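Luciferase-like enzymeAMP-CoA-ligase (Zophobas atratus, PDB 4W8O) probably activates carboxylic acids with ATP and passes them to coenzyme A, as a luciferase-like member of the adenylate-forming AMP-CoA-ligase family. Local coordinates at residues R107-L112 with E132-G137; L115-I120 with A138-E143. All coordinates share one frame; numbering follows the deposited sequence.

From the N terminus, the chain runs down helix 106-116, turns at Thr117, enters strand 120-124, returns through helix 128-138 and starts strand 143-147. Contact 1 closes the loop between the two helices; contact 2 closes an overlapping loop, joining the chain from the end of helix 106-116 to Ile120 with the connection into strand 143-147. Because the segments alternate along the sequence, the two closures cross instead of nesting. Their centres lie 9 Å apart. Leu135 O and Leu140 N, 3.1 Å apart, probably form a hydrogen bond between them, and the Leu135 and Cys142 side chains pack. Together the contacts tie two successive helix-strand units to one edge region of a mixed, mainly parallel sheet.

Contact 1 (R107-L112 with E132-G137); sequences RNIQHL and EKSLKG
Ile109 and Ser134 meet where two helices of an alpha/beta layer, 106-116 and 128-138, pack against each other at a crossing angle of -59°, their local axes 8.5 Å apart at closest approach. The small serine allows a close backbone approach: the CA atoms of Gln110 and Ser134 are 4.8 Å apart. Around Ser134 the fit is tight. Gln110 CG lies 3.2 Å from Ser134 O, the shortest approach between the segments. Ile109 turns CG2 anti to its own backbone N, and its CB and CG2 both lie 3.4 Å from Ser134 OG. The hydroxyl itself is turned back along its helix and hydrogen-bonds to Leu130 O, with a weaker bond to Val106 O, so its polarity is met where it faces hydrocarbon. Leu113, one helical turn after Ile109, also touches Ser134 and Leu135.

Toward solvent the contact is looser and depends on the amide end of one long side chain. Beyond CG, Gln110 runs extended along the surface of helix 128-138, from Ser134 to the exposed Gly137. No hydrogen bond joins the two segments: the amide passes over the glycine backbone, with Gln110 NE2 3.6 Å from Gly137 CA.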
ATOM      1  N   ARG A 107     -20.121 -12.814   3.008  1.00 37.56           N
ATOM      2  CA  ARG A 107     -20.293 -13.060   1.583  1.00 38.88           C
ATOM      3  C   ARG A 107     -19.157 -12.461   0.754  1.00 35.29           C
ATOM      4  O   ARG A 107     -18.731 -13.057  -0.225  1.00 34.26           O
ATOM      5  CB  ARG A 107     -21.631 -12.560   1.052  1.00 44.09           C
ATOM      6  CG  ARG A 107     -21.980 -13.269  -0.250  1.00 47.85           C
ATOM      7  CD  ARG A 107     -23.207 -12.727  -0.950  1.00 53.65           C
ATOM      8  NE  ARG A 107     -24.468 -13.130  -0.322  1.00 59.63           N
ATOM      9  CZ  ARG A 107     -25.135 -12.420   0.586  1.00 62.22           C
ATOM     10  NH1 ARG A 107     -24.676 -11.244   1.014  1.00 60.17           N
ATOM     11  NH2 ARG A 107     -26.274 -12.896   1.080  1.00 67.95           N
ATOM     12  N   ASN A 108     -18.670 -11.292   1.136  1.00 33.79           N
ATOM     13  CA  ASN A 108     -17.568 -10.684   0.399  1.00 33.19           C
ATOM     14  C   ASN A 108     -16.274 -11.468   0.597  1.00 31.66           C
ATOM     15  O   ASN A 108     -15.547 -11.725  -0.363  1.00 31.32           O
ATOM     16  CB  ASN A 108     -17.387  -9.219   0.794  1.00 33.62           C
ATOM     17  CG  ASN A 108     -18.523  -8.342   0.305  1.00 36.44           C
ATOM     18  OD1 ASN A 108     -19.105  -8.589  -0.745  1.00 37.57           O
ATOM     19  ND2 ASN A 108     -18.838  -7.308   1.067  1.00 38.68           N
ATOM     20  N   ILE A 109     -16.009 -11.881   1.832  1.00 31.83           N
ATOM     21  CA  ILE A 109     -14.793 -12.639   2.127  1.00 31.54           C
ATOM     22  C   ILE A 109     -14.811 -13.963   1.366  1.00 32.05           C
ATOM     23  O   ILE A 109     -13.795 -14.365   0.777  1.00 31.46           O
ATOM     24  CB  ILE A 109     -14.616 -12.887   3.639  1.00 32.33           C
ATOM     25  CG1 ILE A 109     -14.400 -11.561   4.388  1.00 32.87           C
ATOM     26  CG2 ILE A 109     -13.455 -13.829   3.892  1.00 33.45           C
ATOM     27  CD1 ILE A 109     -13.000 -10.984   4.293  1.00 33.83           C
ATOM     28  N   GLN A 110     -15.967 -14.626   1.364  1.00 32.65           N
ATOM     29  CA  GLN A 110     -16.152 -15.868   0.611  1.00 33.97           C
ATOM     30  C   GLN A 110     -15.723 -15.741  -0.837  1.00 32.31           C
ATOM     31  O   GLN A 110     -15.045 -16.615  -1.376  1.00 33.44           O
ATOM     32  CB  GLN A 110     -17.615 -16.295   0.602  1.00 36.87           C
ATOM     33  CG  GLN A 110     -18.052 -17.049   1.826  1.00 40.27           C
ATOM     34  CD  GLN A 110     -19.471 -17.559   1.701  1.00 44.63           C
ATOM     35  OE1 GLN A 110     -19.945 -17.853   0.604  1.00 46.25           O
ATOM     36  NE2 GLN A 110     -20.155 -17.673   2.828  1.00 48.31           N
ATOM     37  N   HIS A 111     -16.178 -14.683  -1.485  1.00 31.05           N
ATOM     38  CA  HIS A 111     -15.804 -14.447  -2.869  1.00 30.82           C
ATOM     39  C   HIS A 111     -14.287 -14.248  -3.016  1.00 29.70           C
ATOM     40  O   HIS A 111     -13.672 -14.818  -3.915  1.00 30.40           O
ATOM     41  CB  HIS A 111     -16.544 -13.243  -3.434  1.00 31.28           C
ATOM     42  CG  HIS A 111     -16.082 -12.855  -4.802  1.00 31.70           C
ATOM     43  ND1 HIS A 111     -16.219 -13.685  -5.892  1.00 33.10           N
ATOM     44  CD2 HIS A 111     -15.471 -11.737  -5.254  1.00 31.60           C
ATOM     45  CE1 HIS A 111     -15.719 -13.091  -6.962  1.00 33.71           C
ATOM     46  NE2 HIS A 111     -15.262 -11.905  -6.602  1.00 33.15           N
ATOM     47  N   LEU A 112     -13.697 -13.449  -2.132  1.00 28.65           N
ATOM     48  CA  LEU A 112     -12.267 -13.161  -2.197  1.00 29.32           C
ATOM     49  C   LEU A 112     -11.445 -14.427  -2.018  1.00 30.52           C
ATOM     50  O   LEU A 112     -10.500 -14.659  -2.759  1.00 31.36           O
ATOM     51  CB  LEU A 112     -11.864 -12.104  -1.161  1.00 28.99           C
ATOM     52  CG  LEU A 112     -12.545 -10.733  -1.300  1.00 28.99           C
ATOM     53  CD1 LEU A 112     -11.877  -9.689  -0.415  1.00 29.58           C
ATOM     54  CD2 LEU A 112     -12.589 -10.271  -2.753  1.00 30.03           C
ATOM     55  N   GLU A 132     -13.702 -18.578   9.478  1.00 33.66           N
ATOM     56  CA  GLU A 132     -14.267 -19.931   9.583  1.00 35.46           C
ATOM     57  C   GLU A 132     -15.577 -20.053   8.790  1.00 36.56           C
ATOM     58  O   GLU A 132     -15.771 -21.001   8.030  1.00 37.36           O
ATOM     59  CB  GLU A 132     -14.499 -20.311  11.057  1.00 36.95           C
ATOM     60  CG  GLU A 132     -13.226 -20.587  11.864  1.00 37.17           C
ATOM     61  CD  GLU A 132     -13.495 -20.865  13.344  1.00 39.68           C
ATOM     62  OE1 GLU A 132     -14.483 -20.342  13.907  1.00 41.63           O
ATOM     63  OE2 GLU A 132     -12.717 -21.618  13.962  1.00 40.92           O
ATOM     64  N   LYS A 133     -16.471 -19.087   8.968  1.00 37.25           N
ATOM     65  CA  LYS A 133     -17.757 -19.094   8.267  1.00 39.18           C
ATOM     66  C   LYS A 133     -17.578 -18.961   6.760  1.00 38.03           C
ATOM     67  O   LYS A 133     -18.259 -19.636   5.982  1.00 39.50           O
ATOM     68  CB  LYS A 133     -18.655 -17.967   8.771  1.00 40.58           C
ATOM     69  CG  LYS A 133     -19.217 -18.211  10.155  1.00 43.25           C
ATOM     70  CD  LYS A 133     -19.981 -17.000  10.663  1.00 44.96           C
ATOM     71  CE  LYS A 133     -20.476 -17.214  12.085  1.00 47.49           C
ATOM     72  NZ  LYS A 133     -21.024 -15.952  12.655  1.00 48.74           N
ATOM     73  N   SER A 134     -16.659 -18.094   6.355  1.00 35.92           N
ATOM     74  CA  SER A 134     -16.429 -17.843   4.938  1.00 35.80           C
ATOM     75  C   SER A 134     -15.875 -19.085   4.250  1.00 36.34           C
ATOM     76  O   SER A 134     -16.314 -19.438   3.154  1.00 37.19           O
ATOM     77  CB  SER A 134     -15.486 -16.654   4.748  1.00 34.34           C
ATOM     78  OG  SER A 134     -16.028 -15.466   5.324  1.00 34.79           O
ATOM     79  N   LEU A 135     -14.929 -19.759   4.900  1.00 36.36           N
ATOM     80  CA  LEU A 135     -14.352 -20.984   4.351  1.00 37.28           C
ATOM     81  C   LEU A 135     -15.407 -22.075   4.245  1.00 39.66           C
ATOM     82  O   LEU A 135     -15.461 -22.795   3.250  1.00 41.21           O
ATOM     83  CB  LEU A 135     -13.182 -21.472   5.214  1.00 36.45           C
ATOM     84  CG  LEU A 135     -11.899 -20.650   5.120  1.00 35.35           C
ATOM     85  CD1 LEU A 135     -10.939 -21.036   6.232  1.00 35.23           C
ATOM     86  CD2 LEU A 135     -11.234 -20.825   3.764  1.00 35.01           C
ATOM     87  N   LYS A 136     -16.243 -22.195   5.272  1.00 41.86           N
ATOM     88  CA  LYS A 136     -17.343 -23.157   5.252  1.00 44.83           C
ATOM     89  C   LYS A 136     -18.270 -22.870   4.065  1.00 45.42           C
ATOM     90  O   LYS A 136     -18.571 -23.762   3.279  1.00 46.20           O
ATOM     91  CB  LYS A 136     -18.108 -23.113   6.572  1.00 46.84           C
ATOM     92  CG  LYS A 136     -19.203 -24.151   6.694  1.00 50.14           C
ATOM     93  CD  LYS A 136     -19.834 -24.128   8.073  1.00 52.08           C
ATOM     94  CE  LYS A 136     -21.013 -25.078   8.145  1.00 55.35           C
ATOM     95  NZ  LYS A 136     -21.553 -25.184   9.527  1.00 57.61           N
ATOM     96  N   GLY A 137     -18.681 -21.618   3.912  1.00 44.75           N
ATOM     97  CA  GLY A 137     -19.511 -21.223   2.773  1.00 45.63           C
ATOM     98  C   GLY A 137     -18.857 -21.485   1.423  1.00 45.59           C
ATOM     99  O   GLY A 137     -19.461 -22.086   0.545  1.00 47.26           O
TER

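Contact 2 (L115-I120 with A138-E143); sequences LVTPRI and AKLSCE
Cys142 reaches across to the loop at Pro118 and Arg119, and its side chain can be followed outward. CB comes first, 3.8 Å from Pro118 O. With SG anti to the backbone N (chi1 -179°), the sulfur is turned toward the carbonyl oxygens of both residues, 3.3 Å from Pro118 O and 3.8 Å from Arg119 O. Its apolar contact is with the proline ring, through CG. On the helix side of this core the segments spread apart, and Thr117 and Leu140 cross at about a right angle with only methyls meeting. Between that crossing and Cys142 a water bridges the backbones, donating to Pro118 O and Ser141 O.

Farther along, the backbones converge. Glu143 N gives a hydrogen bond of 3.3 Å to Arg119 O, with 154° at the hydrogen and the donor tilted 34° from the carbonyl plane; a second water donates to Arg119 O and weakly accepts from the same Glu143 N. Ile120 CA makes a C-H...O contact with Glu143 O at 3.3 Å. Beside it, the two side chains run the same way, Ile120 CG1 lying 3.4 Å from Glu143 OE1, while OE2 is paired with Lys65. Strand 120-124, helix 128-138 and strand 143-147 form a beta-alpha-beta crossover, and the parallel bridge of Ile120 with Glu143 pairs the starts of its two strands.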
ATOM      1  N   LEU A 115     -11.454 -16.502  -5.105  1.00 31.76           N
ATOM      2  CA  LEU A 115     -10.533 -15.997  -6.122  1.00 31.89           C
ATOM      3  C   LEU A 115      -9.103 -16.530  -5.949  1.00 30.97           C
ATOM      4  O   LEU A 115      -8.485 -16.937  -6.922  1.00 32.04           O
ATOM      5  CB  LEU A 115     -10.484 -14.468  -6.115  1.00 31.34           C
ATOM      6  CG  LEU A 115     -11.734 -13.711  -6.548  1.00 32.31           C
ATOM      7  CD1 LEU A 115     -11.580 -12.236  -6.217  1.00 32.23           C
ATOM      8  CD2 LEU A 115     -12.007 -13.905  -8.031  1.00 33.62           C
ATOM      9  N   VAL A 116      -8.593 -16.519  -4.717  1.00 29.56           N
ATOM     10  CA  VAL A 116      -7.176 -16.796  -4.459  1.00 28.93           C
ATOM     11  C   VAL A 116      -6.872 -18.150  -3.789  1.00 29.41           C
ATOM     12  O   VAL A 116      -5.708 -18.551  -3.734  1.00 28.36           O
ATOM     13  CB  VAL A 116      -6.510 -15.640  -3.673  1.00 27.95           C
ATOM     14  CG1 VAL A 116      -6.739 -14.313  -4.391  1.00 28.51           C
ATOM     15  CG2 VAL A 116      -6.991 -15.567  -2.223  1.00 27.18           C
ATOM     16  N   THR A 117      -7.906 -18.837  -3.295  1.00 29.94           N
ATOM     17  CA  THR A 117      -7.789 -20.189  -2.731  1.00 30.47           C
ATOM     18  C   THR A 117      -6.470 -20.417  -1.983  1.00 29.87           C
ATOM     19  O   THR A 117      -5.617 -21.159  -2.450  1.00 29.72           O
ATOM     20  CB  THR A 117      -7.965 -21.264  -3.823  1.00 32.50           C
ATOM     21  OG1 THR A 117      -6.965 -21.096  -4.834  1.00 33.44           O
ATOM     22  CG2 THR A 117      -9.353 -21.160  -4.470  1.00 33.37           C
ATOM     23  N   PRO A 118      -6.305 -19.774  -0.812  1.00 30.01           N
ATOM     24  CA  PRO A 118      -5.021 -19.800  -0.107  1.00 29.70           C
ATOM     25  C   PRO A 118      -4.715 -21.128   0.586  1.00 30.30           C
ATOM     26  O   PRO A 118      -5.621 -21.882   0.933  1.00 29.99           O
ATOM     27  CB  PRO A 118      -5.148 -18.672   0.915  1.00 29.04           C
ATOM     28  CG  PRO A 118      -6.611 -18.488   1.134  1.00 29.38           C
ATOM     29  CD  PRO A 118      -7.349 -19.067  -0.043  1.00 29.79           C
ATOM     30  N   ARG A 119      -3.430 -21.401   0.763  1.00 29.94           N
ATOM     31  CA  ARG A 119      -2.997 -22.602   1.451  1.00 31.69           C
ATOM     32  C   ARG A 119      -3.031 -22.397   2.954  1.00 30.92           C
ATOM     33  O   ARG A 119      -3.311 -23.316   3.708  1.00 31.28           O
ATOM     34  CB  ARG A 119      -1.589 -22.972   1.027  1.00 32.93           C
ATOM     35  CG  ARG A 119      -1.091 -24.209   1.731  1.00 35.29           C
ATOM     36  CD  ARG A 119      -0.041 -24.882   0.908  1.00 37.25           C
ATOM     37  NE  ARG A 119       0.623 -25.942   1.650  1.00 38.74           N
ATOM     38  CZ  ARG A 119       1.565 -26.715   1.130  1.00 40.97           C
ATOM     39  NH1 ARG A 119       1.948 -26.542  -0.136  1.00 42.25           N
ATOM     40  NH2 ARG A 119       2.136 -27.660   1.876  1.00 42.29           N
ATOM     41  N   ILE A 120      -2.717 -21.185   3.380  1.00 29.70           N
ATOM     42  CA  ILE A 120      -2.759 -20.829   4.783  1.00 30.00           C
ATOM     43  C   ILE A 120      -3.374 -19.454   4.865  1.00 29.56           C
ATOM     44  O   ILE A 120      -3.159 -18.618   3.974  1.00 28.94           O
ATOM     45  CB  ILE A 120      -1.356 -20.749   5.410  1.00 30.95           C
ATOM     46  CG1 ILE A 120      -0.707 -22.131   5.473  1.00 32.29           C
ATOM     47  CG2 ILE A 120      -1.427 -20.145   6.809  1.00 31.07           C
ATOM     48  CD1 ILE A 120       0.770 -22.103   5.796  1.00 33.27           C
ATOM     49  N   ALA A 138     -17.610 -21.057   1.258  1.00 44.77           N
ATOM     50  CA  ALA A 138     -16.882 -21.282   0.006  1.00 45.42           C
ATOM     51  C   ALA A 138     -16.549 -22.758  -0.246  1.00 47.14           C
ATOM     52  O   ALA A 138     -16.120 -23.107  -1.344  1.00 47.83           O
ATOM     53  CB  ALA A 138     -15.608 -20.451  -0.022  1.00 43.74           C
ATOM     54  N   LYS A 139     -16.744 -23.611   0.762  1.00 49.11           N
ATOM     55  CA  LYS A 139     -16.382 -25.031   0.687  1.00 50.79           C
ATOM     56  C   LYS A 139     -14.903 -25.215   0.349  1.00 49.04           C
ATOM     57  O   LYS A 139     -14.533 -26.013  -0.506  1.00 49.15           O
ATOM     58  CB  LYS A 139     -17.302 -25.778  -0.295  1.00 54.62           C
ATOM     59  CG  LYS A 139     -18.361 -26.617   0.402  1.00 58.17           C
ATOM     60  CD  LYS A 139     -19.762 -26.277  -0.062  1.00 61.34           C
ATOM     61  CE  LYS A 139     -20.796 -27.056   0.730  1.00 64.84           C
ATOM     62  NZ  LYS A 139     -22.046 -26.270   0.887  1.00 67.28           N
ATOM     63  N   LEU A 140     -14.065 -24.457   1.048  1.00 47.00           N
ATOM     64  CA  LEU A 140     -12.628 -24.486   0.835  1.00 47.03           C
ATOM     65  C   LEU A 140     -11.933 -25.054   2.054  1.00 46.93           C
ATOM     66  O   LEU A 140     -12.308 -24.757   3.191  1.00 44.96           O
ATOM     67  CB  LEU A 140     -12.095 -23.074   0.580  1.00 45.87           C
ATOM     68  CG  LEU A 140     -12.394 -22.455  -0.781  1.00 46.89           C
ATOM     69  CD1 LEU A 140     -11.945 -21.003  -0.782  1.00 46.04           C
ATOM     70  CD2 LEU A 140     -11.712 -23.238  -1.896  1.00 47.45           C
ATOM     71  N   SER A 141     -10.918 -25.872   1.805  1.00 48.06           N
ATOM     72  CA  SER A 141     -10.030 -26.323   2.861  1.00 49.67           C
ATOM     73  C   SER A 141      -8.810 -25.409   2.882  1.00 47.38           C
ATOM     74  O   SER A 141      -8.273 -25.040   1.837  1.00 48.08           O
ATOM     75  CB  SER A 141      -9.611 -27.776   2.648  1.00 51.58           C
ATOM     76  OG  SER A 141      -9.039 -28.290   3.840  1.00 54.48           O
ATOM     77  N   CYS A 142      -8.393 -25.033   4.079  1.00 45.85           N
ATOM     78  CA  CYS A 142      -7.308 -24.090   4.255  1.00 44.98           C
ATOM     79  C   CYS A 142      -6.866 -24.160   5.698  1.00 43.84           C
ATOM     80  O   CYS A 142      -7.700 -24.219   6.594  1.00 46.67           O
ATOM     81  CB  CYS A 142      -7.781 -22.669   3.938  1.00 44.58           C
ATOM     82  SG  CYS A 142      -6.509 -21.386   4.076  1.00 44.34           S
ATOM     83  N   GLU A 143      -5.561 -24.159   5.930  1.00 40.70           N
ATOM     84  CA  GLU A 143      -5.050 -24.093   7.287  1.00 39.76           C
ATOM     85  C   GLU A 143      -5.252 -22.670   7.816  1.00 37.07           C
ATOM     86  O   GLU A 143      -4.984 -21.690   7.111  1.00 35.40           O
ATOM     87  CB  GLU A 143      -3.569 -24.474   7.311  1.00 40.61           C
ATOM     88  CG  GLU A 143      -2.957 -24.573   8.697  1.00 41.80           C
ATOM     89  CD  GLU A 143      -1.435 -24.596   8.667  1.00 41.90           C
ATOM     90  OE1 GLU A 143      -0.856 -24.833   7.593  1.00 41.84           O
ATOM     91  OE2 GLU A 143      -0.815 -24.378   9.727  1.00 44.16           O
TER
HETATM   92  O   HOH W   1      -8.215 -22.468  -0.005  1.00 38.50           O
HETATM   93  O   HOH W   2      -3.740 -25.923   4.101  1.00 40.36           O